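Local coordinates for Esterase/lipase (Lactobacillus rhamnosus, PDB 4N5H), which probably hydrolyses carboxylic ester bonds, and may also transfer acyl groups, as an esterase of the alpha/beta hydrolase fold, at residues V140-S146 with F177-V183; L92-Y97 with M297-D302; E40-E44 with A121-W125; Q50-N54 with G80-L84; L107-R113 with K209-D214. The protein carries 1 engineered substitution. All coordinates share one frame; numbering follows the deposited sequence.

Contact 1 of 5, residues V140-S146 with F177-V183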
# COMPACT_ATOMS: atom_id res chain seq x y z
N VAL A 140 -33.95 9.18 7.69
CA VAL A 140 -32.82 9.78 6.95
C VAL A 140 -32.17 10.83 7.82
O VAL A 140 -32.76 11.83 8.21
CB VAL A 140 -33.20 10.37 5.61
CG1 VAL A 140 -31.98 10.99 4.87
CG2 VAL A 140 -33.85 9.29 4.73
N LEU A 141 -30.86 10.66 8.04
CA LEU A 141 -30.03 11.66 8.68
C LEU A 141 -29.19 12.38 7.57
O LEU A 141 -28.43 11.70 6.88
CB LEU A 141 -29.07 11.04 9.65
CG LEU A 141 -27.94 11.87 10.25
CD1 LEU A 141 -28.42 13.16 10.85
CD2 LEU A 141 -27.11 11.09 11.24
N LEU A 142 -29.37 13.68 7.42
CA LEU A 142 -28.58 14.50 6.51
C LEU A 142 -27.50 15.18 7.32
O LEU A 142 -27.84 15.84 8.36
CB LEU A 142 -29.43 15.52 5.85
CG LEU A 142 -28.71 16.44 4.85
CD1 LEU A 142 -28.19 15.67 3.67
CD2 LEU A 142 -29.61 17.58 4.43
N THR A 143 -26.22 15.05 6.93
CA THR A 143 -25.14 15.67 7.68
C THR A 143 -24.15 16.26 6.75
O THR A 143 -24.05 15.80 5.63
CB THR A 143 -24.51 14.74 8.67
OG1 THR A 143 -23.69 15.49 9.55
CG2 THR A 143 -23.67 13.74 7.96
N GLY A 144 -23.56 17.35 7.19
CA GLY A 144 -22.49 18.01 6.49
C GLY A 144 -21.53 18.69 7.41
O GLY A 144 -21.93 19.22 8.47
N ASP A 145 -20.27 18.77 6.94
CA ASP A 145 -19.23 19.45 7.75
C ASP A 145 -18.69 20.68 7.05
O ASP A 145 -18.42 20.64 5.83
CB ASP A 145 -18.06 18.56 8.11
CG ASP A 145 -17.30 18.08 6.94
OD1 ASP A 145 -16.09 18.51 6.85
OD2 ASP A 145 -17.85 17.22 6.18
N SER A 146 -18.58 21.77 7.83
CA SER A 146 -18.04 23.08 7.34
C SER A 146 -18.80 23.77 6.08
O SER A 146 -20.00 24.06 6.17
CB SER A 146 -16.49 22.87 7.12
OG SER A 146 -15.81 24.14 7.08
N PHE A 177 -36.04 14.46 5.59
CA PHE A 177 -34.93 14.35 6.54
C PHE A 177 -35.47 14.25 7.96
O PHE A 177 -36.29 15.13 8.39
CB PHE A 177 -34.00 15.54 6.42
CG PHE A 177 -33.57 15.82 5.02
CD1 PHE A 177 -33.79 17.04 4.43
CD2 PHE A 177 -32.96 14.81 4.30
CE1 PHE A 177 -33.40 17.26 3.10
CE2 PHE A 177 -32.55 15.05 3.00
CZ PHE A 177 -32.79 16.25 2.38
N THR A 178 -35.10 13.20 8.66
CA THR A 178 -35.45 12.99 10.04
C THR A 178 -34.70 13.95 11.00
O THR A 178 -35.27 14.47 11.97
CB THR A 178 -35.17 11.51 10.42
OG1 THR A 178 -35.84 10.69 9.49
CG2 THR A 178 -35.63 11.18 11.83
N LEU A 179 -33.45 14.23 10.67
CA LEU A 179 -32.60 15.07 11.45
C LEU A 179 -31.56 15.66 10.48
O LEU A 179 -31.14 14.93 9.57
CB LEU A 179 -31.85 14.22 12.48
CG LEU A 179 -30.80 14.94 13.35
CD1 LEU A 179 -31.32 16.15 14.17
CD2 LEU A 179 -30.15 13.92 14.34
N VAL A 180 -31.16 16.87 10.70
CA VAL A 180 -30.10 17.51 9.95
C VAL A 180 -29.02 17.90 10.96
O VAL A 180 -29.18 18.77 11.82
CB VAL A 180 -30.57 18.71 9.20
CG1 VAL A 180 -29.46 19.29 8.40
CG2 VAL A 180 -31.71 18.39 8.26
N ALA A 181 -27.86 17.23 10.82
CA ALA A 181 -26.72 17.43 11.74
C ALA A 181 -25.59 18.20 11.05
O ALA A 181 -25.09 17.78 10.00
CB ALA A 181 -26.18 16.16 12.25
N LEU A 182 -25.28 19.35 11.61
CA LEU A 182 -24.27 20.25 11.01
C LEU A 182 -23.04 20.22 11.87
O LEU A 182 -23.11 20.52 13.06
CB LEU A 182 -24.81 21.64 10.89
CG LEU A 182 -26.17 21.79 10.19
CD1 LEU A 182 -26.64 23.24 10.25
CD2 LEU A 182 -26.20 21.25 8.80
N VAL A 183 -21.91 19.92 11.29
CA VAL A 183 -20.66 19.86 12.03
C VAL A 183 -19.81 21.09 11.64
O VAL A 183 -19.35 21.17 10.52
CB VAL A 183 -19.85 18.55 11.75
CG1 VAL A 183 -18.50 18.50 12.45
CG2 VAL A 183 -20.66 17.34 12.16
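Strands 140-145 and 179-183 run parallel at a closest axis distance of 4.7 Å and an angle of 16°, with Leu-141 level with Leu-179 and Asp-145 level with Val-183. From Leu-141 on, the residues pair one to one. Leu-142 N donates to Leu-179 O, and Ala-181 N returns a bond to Leu-142 O at 2.8 Å. Ala-181 O takes two donors. Gly-144 N reaches it at 3.2 Å. Thr-143 OG1, swung anti to its own N (chi1 -166°), meets it at 2.7 Å from above the carbonyl plane. These are central strands of the alpha/beta hydrolase sheet. Strand 140-145 leads straight into a GxSxG sequence, consistent with a nucleophile elbow at Ser-146. Ser-146 has positive phi, as such a tight turn requires; its N is tied to Val-183 O at 2.9 Å and its OG to His-278. At the other end Val-140 N donates to Thr-178 OG1 at 3.0 Å. Leu-142 CD2 sits over the centre of the Phe-177 ring, 4.0 Å from the centroid, while Val-140 CG1 lies at the ring edge. On the opposite face of the sheet, Leu-141 CD1 touches Leu-179 CG at 3.9 Å and also Ala-181 CB, beneath helix 288-311.

Contact 2 of 5, residues L92-Y97 with M297-D302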
# COMPACT_ATOMS: atom_id res chain seq x y z
N LEU A 92 -19.65 5.59 10.46
CA LEU A 92 -21.10 5.61 10.64
C LEU A 92 -21.73 4.32 10.14
O LEU A 92 -22.60 3.75 10.81
CB LEU A 92 -21.69 6.85 9.97
CG LEU A 92 -21.17 8.20 10.39
CD1 LEU A 92 -21.77 9.30 9.54
CD2 LEU A 92 -21.43 8.37 11.91
N ALA A 93 -21.33 3.84 8.97
CA ALA A 93 -21.86 2.58 8.42
C ALA A 93 -21.61 1.38 9.35
O ALA A 93 -22.49 0.53 9.51
CB ALA A 93 -21.23 2.27 7.03
N SER A 94 -20.46 1.38 10.00
CA SER A 94 -20.09 0.28 10.88
C SER A 94 -21.05 0.16 12.08
O SER A 94 -21.10 -0.93 12.70
CB SER A 94 -18.63 0.42 11.41
OG SER A 94 -18.53 1.39 12.45
N GLN A 95 -21.74 1.21 12.40
CA GLN A 95 -22.73 1.28 13.48
C GLN A 95 -24.10 0.77 13.06
O GLN A 95 -25.01 0.75 13.94
CB GLN A 95 -22.75 2.67 14.09
CG GLN A 95 -21.45 3.13 14.70
CD GLN A 95 -20.90 2.09 15.64
OE1 GLN A 95 -21.46 1.90 16.72
NE2 GLN A 95 -19.81 1.45 15.27
N GLY A 96 -24.27 0.29 11.84
CA GLY A 96 -25.49 -0.28 11.37
C GLY A 96 -26.36 0.59 10.47
O GLY A 96 -27.62 0.56 10.52
N TYR A 97 -25.70 1.48 9.72
CA TYR A 97 -26.38 2.47 8.90
C TYR A 97 -25.93 2.30 7.43
O TYR A 97 -24.81 1.91 7.17
CB TYR A 97 -26.05 3.92 9.31
CG TYR A 97 -26.60 4.20 10.70
CD1 TYR A 97 -25.85 3.79 11.79
CD2 TYR A 97 -27.89 4.68 10.91
CE1 TYR A 97 -26.37 3.86 13.08
CE2 TYR A 97 -28.41 4.81 12.23
CZ TYR A 97 -27.64 4.41 13.29
OH TYR A 97 -28.12 4.55 14.61
N MET A 297 -24.85 11.83 17.95
CA MET A 297 -25.60 12.12 16.70
C MET A 297 -26.48 10.97 16.26
O MET A 297 -27.69 11.18 15.96
CB MET A 297 -24.64 12.56 15.63
CG MET A 297 -25.32 12.85 14.29
SD MET A 297 -24.17 13.20 12.94
CE MET A 297 -23.48 11.53 12.62
N LEU A 298 -25.93 9.77 16.21
CA LEU A 298 -26.68 8.60 15.71
C LEU A 298 -27.80 8.27 16.72
O LEU A 298 -28.93 7.91 16.29
CB LEU A 298 -25.79 7.39 15.48
CG LEU A 298 -24.82 7.63 14.30
CD1 LEU A 298 -23.84 6.45 14.32
CD2 LEU A 298 -25.52 7.75 12.95
N ARG A 299 -27.51 8.46 18.00
CA ARG A 299 -28.58 8.21 19.00
C ARG A 299 -29.71 9.25 18.94
O ARG A 299 -30.89 8.88 19.18
CB ARG A 299 -28.04 8.11 20.40
CG ARG A 299 -27.16 6.90 20.67
CD ARG A 299 -27.76 5.55 20.28
NE ARG A 299 -27.62 5.06 18.86
CZ ARG A 299 -26.55 4.46 18.37
NH1 ARG A 299 -25.47 4.32 19.19
NH2 ARG A 299 -26.49 3.99 17.12
N THR A 300 -29.41 10.51 18.64
CA THR A 300 -30.41 11.52 18.47
C THR A 300 -31.28 11.12 17.29
O THR A 300 -32.55 11.21 17.34
CB THR A 300 -29.74 12.87 18.26
OG1 THR A 300 -28.94 13.16 19.40
CG2 THR A 300 -30.76 14.01 18.02
N PHE A 301 -30.61 10.72 16.20
CA PHE A 301 -31.30 10.27 14.97
C PHE A 301 -32.24 9.11 15.30
O PHE A 301 -33.38 9.08 14.88
CB PHE A 301 -30.22 9.87 13.93
CG PHE A 301 -30.71 9.20 12.69
CD1 PHE A 301 -31.87 9.59 12.06
CD2 PHE A 301 -29.90 8.26 12.05
CE1 PHE A 301 -32.23 9.02 10.87
CE2 PHE A 301 -30.27 7.67 10.82
CZ PHE A 301 -31.47 8.03 10.26
N ASP A 302 -31.72 8.15 16.00
CA ASP A 302 -32.50 6.94 16.35
C ASP A 302 -33.69 7.34 17.22
O ASP A 302 -34.78 6.77 17.02
CB ASP A 302 -31.67 5.98 17.18
CG ASP A 302 -30.56 5.27 16.40
OD1 ASP A 302 -30.53 5.32 15.15
OD2 ASP A 302 -29.83 4.53 17.06
O HOH W 1 -24.05 2.35 17.56
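Helices 86-94 and 288-311 lie on the same face of the central sheet, and Tyr-97, just past the end of the first, docks on Leu-298 of the second. Leu-298 CD2 sits over the centre of the Tyr-97 ring, 3.9 Å from its centroid. The ring also meets Phe-301 rim to rim, CE2 to CE2 at 3.7 Å. At its tip, Tyr-97 OH donates to Asp-302 OD1 at 2.6 Å, on the syn side but somewhat out of the carboxylate plane, although ring and carboxylate are nearly coplanar (16°). Arg-299 NH2 donates to the same hydroxyl at 3.0 Å. Bends at chi2 (-52°) and chi3 (85°) fold the arginine back along its helix, where NE forms a salt bridge with Asp-302 OD2 at 2.9 Å. A water joins Arg-299 NH1 to Gln-95 OE1. A phenylalanine in place of Tyr-97 would keep the ring over Leu-298, but Asp-302 OD1 and Arg-299 NH2 would probably lose the partner they share. Deeper in, Leu-92 CD2 touches Met-297 CE at 3.8 Å. Tyr-97 and Phe-301 both rest on Pro-67 of strand 66-72. Such helices on a sheet face are typical of the three-layer sandwich of the alpha/beta hydrolase fold.

Contact 3 of 5, residues E40-E44 with A121-W125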
# COMPACT_ATOMS: atom_id res chain seq x y z
N GLU A 40 -18.05 5.01 -6.80
CA GLU A 40 -18.03 5.59 -8.15
C GLU A 40 -19.30 5.36 -8.97
O GLU A 40 -19.32 5.11 -10.17
CB GLU A 40 -16.75 5.06 -8.90
CG GLU A 40 -16.38 5.98 -10.08
CD GLU A 40 -15.30 5.33 -10.95
OE1 GLU A 40 -15.15 4.06 -11.00
OE2 GLU A 40 -14.64 6.08 -11.75
N TYR A 41 -20.46 5.46 -8.32
CA TYR A 41 -21.65 5.45 -9.07
C TYR A 41 -21.91 6.82 -9.70
O TYR A 41 -21.97 7.85 -8.98
CB TYR A 41 -22.81 5.20 -8.14
CG TYR A 41 -23.05 3.85 -7.54
CD1 TYR A 41 -22.64 3.54 -6.22
CD2 TYR A 41 -23.72 2.88 -8.25
CE1 TYR A 41 -22.95 2.33 -5.64
CE2 TYR A 41 -24.01 1.66 -7.66
CZ TYR A 41 -23.66 1.44 -6.35
OH TYR A 41 -24.06 0.21 -5.79
N ARG A 42 -22.17 6.85 -11.01
CA ARG A 42 -22.62 8.11 -11.58
C ARG A 42 -24.04 8.35 -11.12
O ARG A 42 -24.90 7.49 -11.25
CB ARG A 42 -22.62 7.99 -13.11
CG ARG A 42 -21.28 8.02 -13.77
CD ARG A 42 -21.44 7.77 -15.26
NE ARG A 42 -20.15 7.80 -15.88
CZ ARG A 42 -19.96 7.80 -17.20
NH1 ARG A 42 -21.00 7.89 -18.01
NH2 ARG A 42 -18.70 7.88 -17.67
N TYR A 43 -24.35 9.57 -10.71
CA TYR A 43 -25.73 9.87 -10.36
C TYR A 43 -26.54 10.67 -11.44
O TYR A 43 -27.71 10.95 -11.22
CB TYR A 43 -25.85 10.54 -8.95
CG TYR A 43 -25.06 11.77 -8.68
CD1 TYR A 43 -25.40 12.95 -9.31
CD2 TYR A 43 -23.93 11.78 -7.83
CE1 TYR A 43 -24.77 14.11 -9.01
CE2 TYR A 43 -23.26 12.96 -7.57
CZ TYR A 43 -23.66 14.10 -8.15
OH TYR A 43 -22.93 15.30 -7.91
N GLU A 44 -25.86 10.96 -12.53
CA GLU A 44 -26.53 11.43 -13.70
C GLU A 44 -25.81 10.97 -14.96
O GLU A 44 -24.75 10.38 -14.88
CB GLU A 44 -26.80 12.92 -13.56
CG GLU A 44 -25.62 13.71 -13.49
CD GLU A 44 -25.92 15.22 -13.10
OE1 GLU A 44 -25.97 16.04 -14.05
OE2 GLU A 44 -26.14 15.65 -11.96
N ALA A 121 -29.43 15.92 -7.23
CA ALA A 121 -29.39 14.78 -8.14
C ALA A 121 -28.92 13.49 -7.49
O ALA A 121 -29.48 12.40 -7.74
CB ALA A 121 -28.44 15.07 -9.32
N SER A 122 -27.95 13.62 -6.54
CA SER A 122 -27.52 12.44 -5.76
C SER A 122 -28.63 11.98 -4.86
O SER A 122 -28.84 10.76 -4.72
CB SER A 122 -26.25 12.71 -4.94
OG SER A 122 -26.45 13.53 -3.81
N LEU A 123 -29.42 12.88 -4.30
CA LEU A 123 -30.56 12.45 -3.44
C LEU A 123 -31.64 11.76 -4.30
O LEU A 123 -32.20 10.76 -3.91
CB LEU A 123 -31.23 13.66 -2.75
CG LEU A 123 -30.34 14.55 -1.88
CD1 LEU A 123 -31.13 15.74 -1.33
CD2 LEU A 123 -29.80 13.82 -0.76
N ARG A 124 -31.95 12.34 -5.47
CA ARG A 124 -32.86 11.74 -6.39
C ARG A 124 -32.42 10.36 -6.85
O ARG A 124 -33.21 9.44 -6.88
CB ARG A 124 -33.12 12.63 -7.62
CG ARG A 124 -34.38 12.23 -8.37
CD ARG A 124 -34.86 13.34 -9.39
NE ARG A 124 -34.61 14.69 -8.84
CZ ARG A 124 -35.37 15.32 -7.95
NH1 ARG A 124 -36.56 14.80 -7.61
NH2 ARG A 124 -34.97 16.48 -7.45
N TRP A 125 -31.15 10.20 -7.20
CA TRP A 125 -30.61 8.90 -7.48
C TRP A 125 -30.88 7.92 -6.35
O TRP A 125 -31.37 6.80 -6.55
CB TRP A 125 -29.11 9.01 -7.74
CG TRP A 125 -28.50 7.73 -8.26
CD1 TRP A 125 -28.30 7.37 -9.55
CD2 TRP A 125 -28.01 6.66 -7.47
NE1 TRP A 125 -27.73 6.14 -9.63
CE2 TRP A 125 -27.47 5.70 -8.36
CE3 TRP A 125 -27.89 6.45 -6.09
CZ2 TRP A 125 -26.93 4.50 -7.92
CZ3 TRP A 125 -27.32 5.27 -5.67
CH2 TRP A 125 -26.90 4.30 -6.57
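Trp-125 of helix 112-129 reaches across to Tyr-41 and Tyr-43, at the end of strand 35-42. This is an edge of the alpha/beta hydrolase sheet, where a flanking helix covers the antiparallel strands. Glu-40 and Tyr-41 form a G1 beta bulge opposite Leu-53. The Trp-125 side chain leaves its helix with CG anti to N (chi1 -171°), which sends the indole toward the strand. Its CB meets Tyr-43 CB at 3.8 Å. CG lies near the same Tyr-43 carbon. CD1 touches Tyr-43 CA at 3.7 Å, and NE1 lies 3.5 Å from Arg-42 O. Farther out, CZ2 comes to 3.6 Å from Tyr-41 CD2. CH2, the tip, lies over one face of the Tyr-41 ring, offset toward the rim. The Tyr-41 ring and the six-membered ring of Trp-125 are inclined at 52°. A second subunit joins in: Trp-287 of that neighbouring subunit stacks on Tyr-41, and its His-275 meets both Tyr-41 and Trp-125. The contact therefore lies at a subunit interface. Tyr-41 OH is bonded to Glu-38. Tyr-43 turns its ring the other way, against the helix backbone. Ser-122 CB sits over a face of that ring, 3.8 Å from Tyr-43 CD2, and Ala-121 CB is 3.7 Å from Tyr-43 CD1. The phenol of Tyr-43 ends in a bond from OH to Gly-103 O. At the outer margin, Glu-44 OE2 lies 3.5 Å from Ala-121 CB.

Contact 4 of 5, residues Q50-N54 with G80-L84; sequences QQTLN and GDRNL
Arg-82 sets out with CG between its backbone N and carbonyl carbon (chi1 64°) and stays extended to NE, which lays its guanidinium edge against Thr-52 and Asn-54. NE donates to Thr-52 OG1 at 2.8 Å, within the guanidinium plane. Thr-52 OG1 is also bonded to Pro-49 O. NH1 donates to Asn-54 OD1 at 2.8 Å, on a lone pair in the carbonyl plane, though the amide and guanidinium planes stand 75° apart. Asn-54 OD1 takes Glu-40 N as well. The other end of this amide is used too: Asn-54 ND2 donates to Asn-83 OD1 at 2.9 Å. With both ends bonded, the Asn-54 amide is fixed against flipping. Gln-50 bends at chi2 (-81°) to bring its NE2 to Gly-80 O at 2.9 Å. A water accepts from Arg-82 N and donates to Gln-50 OE1 at 2.8 Å. Asp-81 OD1 accepts from Asn-83 N in an Asx turn, inside a type I turn from Asp-81 to Leu-84. The loop also carries an HGGGW sequence, which in related esterases shapes the oxyanion hole. It links strand 66-72 to helix 86-94 and here lies against strand 52-58, which pairs with strands 35-42 and 98-102. Leu-53 points the other way, to Ser-122 and Trp-125 of helix 112-129.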
# COMPACT_ATOMS: atom_id res chain seq x y z
N GLN A 50 -16.75 14.34 -10.62
CA GLN A 50 -17.41 14.83 -9.39
C GLN A 50 -18.83 14.46 -9.29
O GLN A 50 -19.39 14.54 -8.16
CB GLN A 50 -17.29 16.34 -9.18
CG GLN A 50 -15.87 16.81 -8.93
CD GLN A 50 -15.46 16.60 -7.46
OE1 GLN A 50 -16.08 15.83 -6.72
NE2 GLN A 50 -14.37 17.16 -7.11
N GLN A 51 -19.52 14.12 -10.35
CA GLN A 51 -20.98 13.78 -10.27
C GLN A 51 -21.16 12.25 -10.04
O GLN A 51 -21.86 11.53 -10.79
CB GLN A 51 -21.72 14.31 -11.48
CG GLN A 51 -21.68 15.87 -11.52
CD GLN A 51 -22.31 16.46 -12.77
OE1 GLN A 51 -22.05 15.96 -13.87
NE2 GLN A 51 -23.24 17.41 -12.61
N THR A 52 -20.47 11.83 -9.02
CA THR A 52 -20.44 10.45 -8.60
C THR A 52 -20.62 10.36 -7.08
O THR A 52 -20.47 11.33 -6.36
CB THR A 52 -19.09 9.73 -8.98
OG1 THR A 52 -18.01 10.46 -8.42
CG2 THR A 52 -18.98 9.61 -10.49
N LEU A 53 -20.94 9.18 -6.62
CA LEU A 53 -21.18 8.94 -5.15
C LEU A 53 -20.63 7.58 -4.73
O LEU A 53 -20.44 6.69 -5.58
CB LEU A 53 -22.65 9.19 -4.73
CG LEU A 53 -23.68 8.35 -5.46
CD1 LEU A 53 -23.81 6.94 -4.84
CD2 LEU A 53 -25.06 8.93 -5.35
N ASN A 54 -20.45 7.45 -3.39
CA ASN A 54 -20.10 6.19 -2.78
C ASN A 54 -21.23 5.81 -1.83
O ASN A 54 -21.87 6.70 -1.20
CB ASN A 54 -18.82 6.26 -1.91
CG ASN A 54 -17.56 6.53 -2.73
OD1 ASN A 54 -17.44 6.26 -3.88
ND2 ASN A 54 -16.62 7.11 -2.06
N GLY A 80 -12.38 19.03 -2.60
CA GLY A 80 -12.91 17.78 -2.02
C GLY A 80 -13.56 16.91 -3.08
O GLY A 80 -13.75 17.29 -4.24
N ASP A 81 -13.95 15.70 -2.66
CA ASP A 81 -14.62 14.78 -3.54
C ASP A 81 -15.31 13.71 -2.70
O ASP A 81 -15.30 13.84 -1.48
CB ASP A 81 -13.66 14.14 -4.58
CG ASP A 81 -12.51 13.37 -3.96
OD1 ASP A 81 -12.65 12.80 -2.85
OD2 ASP A 81 -11.35 13.43 -4.52
N ARG A 82 -15.96 12.74 -3.33
CA ARG A 82 -16.69 11.69 -2.61
C ARG A 82 -15.84 10.84 -1.70
O ARG A 82 -16.36 10.12 -0.85
CB ARG A 82 -17.43 10.79 -3.59
CG ARG A 82 -16.56 10.00 -4.56
CD ARG A 82 -17.43 9.17 -5.52
NE ARG A 82 -16.59 8.81 -6.64
CZ ARG A 82 -15.57 7.94 -6.64
NH1 ARG A 82 -15.38 7.04 -5.68
NH2 ARG A 82 -14.76 7.95 -7.71
N ASN A 83 -14.51 10.86 -1.87
CA ASN A 83 -13.63 10.07 -1.01
C ASN A 83 -13.09 10.80 0.21
O ASN A 83 -12.52 10.17 1.14
CB ASN A 83 -12.45 9.51 -1.84
CG ASN A 83 -12.91 8.50 -2.88
OD1 ASN A 83 -13.85 7.73 -2.68
ND2 ASN A 83 -12.29 8.56 -4.06
N LEU A 84 -13.27 12.12 0.27
CA LEU A 84 -12.68 12.92 1.33
C LEU A 84 -13.04 12.47 2.71
O LEU A 84 -12.16 12.39 3.58
CB LEU A 84 -12.98 14.42 1.14
CG LEU A 84 -12.43 15.38 2.17
CD1 LEU A 84 -10.89 15.35 2.09
CD2 LEU A 84 -12.87 16.81 1.85
O HOH W 2 -16.36 13.11 -6.23

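Contact 5 of 5, residues L107-R113 with K209-D214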
# COMPACT_ATOMS: atom_id res chain seq x y z
N LEU A 107 -16.37 25.10 -7.04
CA LEU A 107 -16.07 26.49 -7.51
C LEU A 107 -14.65 26.41 -8.01
O LEU A 107 -13.81 25.68 -7.49
CB LEU A 107 -16.15 27.45 -6.37
CG LEU A 107 -17.39 27.58 -5.53
CD1 LEU A 107 -17.37 28.69 -4.56
CD2 LEU A 107 -18.66 27.53 -6.24
N PRO A 108 -14.31 27.20 -9.03
CA PRO A 108 -15.11 28.25 -9.66
C PRO A 108 -15.77 27.73 -10.96
O PRO A 108 -16.42 28.49 -11.66
CB PRO A 108 -13.98 29.28 -10.04
CG PRO A 108 -12.84 28.39 -10.40
CD PRO A 108 -12.88 27.25 -9.43
N ASP A 109 -15.71 26.43 -11.24
CA ASP A 109 -16.34 25.87 -12.43
C ASP A 109 -17.86 25.86 -12.43
O ASP A 109 -18.50 25.87 -13.51
CB ASP A 109 -15.80 24.48 -12.65
CG ASP A 109 -14.30 24.53 -12.86
OD1 ASP A 109 -13.84 25.45 -13.61
OD2 ASP A 109 -13.63 23.75 -12.19
N VAL A 110 -18.45 25.77 -11.27
CA VAL A 110 -19.86 26.04 -11.07
C VAL A 110 -19.99 27.14 -9.99
O VAL A 110 -18.99 27.61 -9.39
CB VAL A 110 -20.61 24.77 -10.61
CG1 VAL A 110 -20.54 23.73 -11.71
CG2 VAL A 110 -19.96 24.22 -9.36
N ASP A 111 -21.22 27.53 -9.75
CA ASP A 111 -21.57 28.36 -8.63
C ASP A 111 -22.44 27.55 -7.65
O ASP A 111 -22.53 26.32 -7.80
CB ASP A 111 -22.28 29.68 -9.06
CG ASP A 111 -23.54 29.48 -9.79
OD1 ASP A 111 -24.25 28.48 -9.58
OD2 ASP A 111 -23.93 30.40 -10.57
N LEU A 112 -22.97 28.24 -6.65
CA LEU A 112 -23.74 27.53 -5.59
C LEU A 112 -24.88 26.77 -6.18
O LEU A 112 -25.20 25.69 -5.76
CB LEU A 112 -24.19 28.56 -4.57
CG LEU A 112 -25.17 28.02 -3.47
CD1 LEU A 112 -24.51 26.83 -2.69
CD2 LEU A 112 -25.57 29.14 -2.52
N ARG A 113 -25.58 27.32 -7.19
CA ARG A 113 -26.69 26.60 -7.78
C ARG A 113 -26.28 25.25 -8.35
O ARG A 113 -27.01 24.25 -8.20
CB ARG A 113 -27.46 27.47 -8.83
CG ARG A 113 -28.53 26.75 -9.56
CD ARG A 113 -29.24 27.62 -10.57
NE ARG A 113 -30.05 28.66 -9.98
CZ ARG A 113 -29.73 29.96 -9.96
NH1 ARG A 113 -28.52 30.36 -10.43
NH2 ARG A 113 -30.58 30.86 -9.43
N LYS A 209 -17.78 33.91 -6.04
CA LYS A 209 -17.79 32.66 -6.76
C LYS A 209 -19.05 31.85 -6.34
O LYS A 209 -19.55 31.10 -7.20
CB LYS A 209 -16.44 31.90 -6.59
CG LYS A 209 -15.20 32.56 -7.25
CD LYS A 209 -15.46 32.86 -8.71
CE LYS A 209 -14.31 33.62 -9.36
NZ LYS A 209 -14.70 34.00 -10.74
N LEU A 210 -19.44 31.92 -5.10
CA LEU A 210 -20.66 31.20 -4.67
C LEU A 210 -21.87 31.76 -5.42
O LEU A 210 -22.70 31.01 -5.92
CB LEU A 210 -20.93 31.37 -3.18
CG LEU A 210 -20.17 30.40 -2.30
CD1 LEU A 210 -20.31 30.84 -0.86
CD2 LEU A 210 -20.73 28.96 -2.51
N SER A 211 -21.98 33.10 -5.55
CA SER A 211 -23.16 33.65 -6.18
C SER A 211 -23.13 33.59 -7.67
O SER A 211 -24.19 33.69 -8.33
CB SER A 211 -23.42 35.13 -5.76
OG SER A 211 -22.45 35.94 -6.49
N GLY A 212 -21.93 33.52 -8.28
CA GLY A 212 -21.77 33.59 -9.71
C GLY A 212 -22.36 34.83 -10.33
O GLY A 212 -22.64 34.81 -11.52
N GLY A 213 -22.46 35.91 -9.57
CA GLY A 213 -23.08 37.19 -9.99
C GLY A 213 -24.61 37.19 -10.01
O GLY A 213 -25.30 38.21 -10.28
N ASP A 214 -25.21 36.05 -9.69
CA ASP A 214 -26.67 35.98 -9.72
C ASP A 214 -27.20 36.55 -8.43
O ASP A 214 -27.02 35.97 -7.31
CB ASP A 214 -27.08 34.50 -9.86
CG ASP A 214 -28.55 34.25 -9.95
OD1 ASP A 214 -29.37 35.10 -9.58
OD2 ASP A 214 -28.89 33.09 -10.40
O HOH W 3 -18.27 30.19 -9.39
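Leu-112 and Leu-210 form the close part of the contact, where the start of helix 112-129 meets the end of helix 203-211. Leu-112 N donates to Leu-210 O at 2.9 Å. Leu-210 CD2 fits between Leu-107 CD1 at 3.9 Å and Leu-112 CB at 4.0 Å. Trp-77 touches both Leu-107 and Leu-210, and Leu-112 packs on helix 147-158 of the alpha/beta hydrolase core. Asp-111 CB also comes close to Leu-210 O, at 3.4 Å. The outer side is looser. Pro-108 follows a cis peptide bond, and its CB comes no nearer to the Lys-209 side chain than 4.1 Å, at CD. Lys-209 NZ forms a salt bridge with Glu-4. A water lies close to both Val-110 O and Lys-209 O. At the far end Arg-113, bent at chi3 (-69°), forms a salt bridge with Asp-214. Both end nitrogens grip one oxygen: NH1 is 2.8 Å and NH2 3.0 Å from Asp-214 OD2. NH2 also bonds Leu-167 O. A leucine at Arg-113 would probably leave Asp-214 OD2 without its countercharge and Leu-167 O without this donor. Asp-214 OD1 caps the next helix at Ala-216 N, while Asp-111 makes a weak capping bond to Arg-113 N. The two aspartates lie near each other, OD2 of Asp-111 to OD2 of Asp-214 being 5.6 Å, so the arginine charge is likely to offset their mutual repulsion.

How the contacts relate
Contact 1 lies at the core of the sheet, its centre about 6 Å from that of the chain; contacts 2 and 3 touch it. On one face, Phe-301 and Met-297 of helix 288-311 rest on its strands. On the opposite face, Leu-123 of helix 112-129 meets Phe-177. Contacts 3 and 4 are neighbours on strands 35-42 and 52-58, centres about 11 Å apart. Contact 5 shares helix 112-129 with contact 3 and lies about 33 Å from contact 2 between centres. Contact 4 falls within the sequence span of contact 3, and both close before contact 1 opens. Contact 2 spans contacts 1 and 5: helix 288-311, late in the chain, returns to cover one face of the probable nucleophile strand.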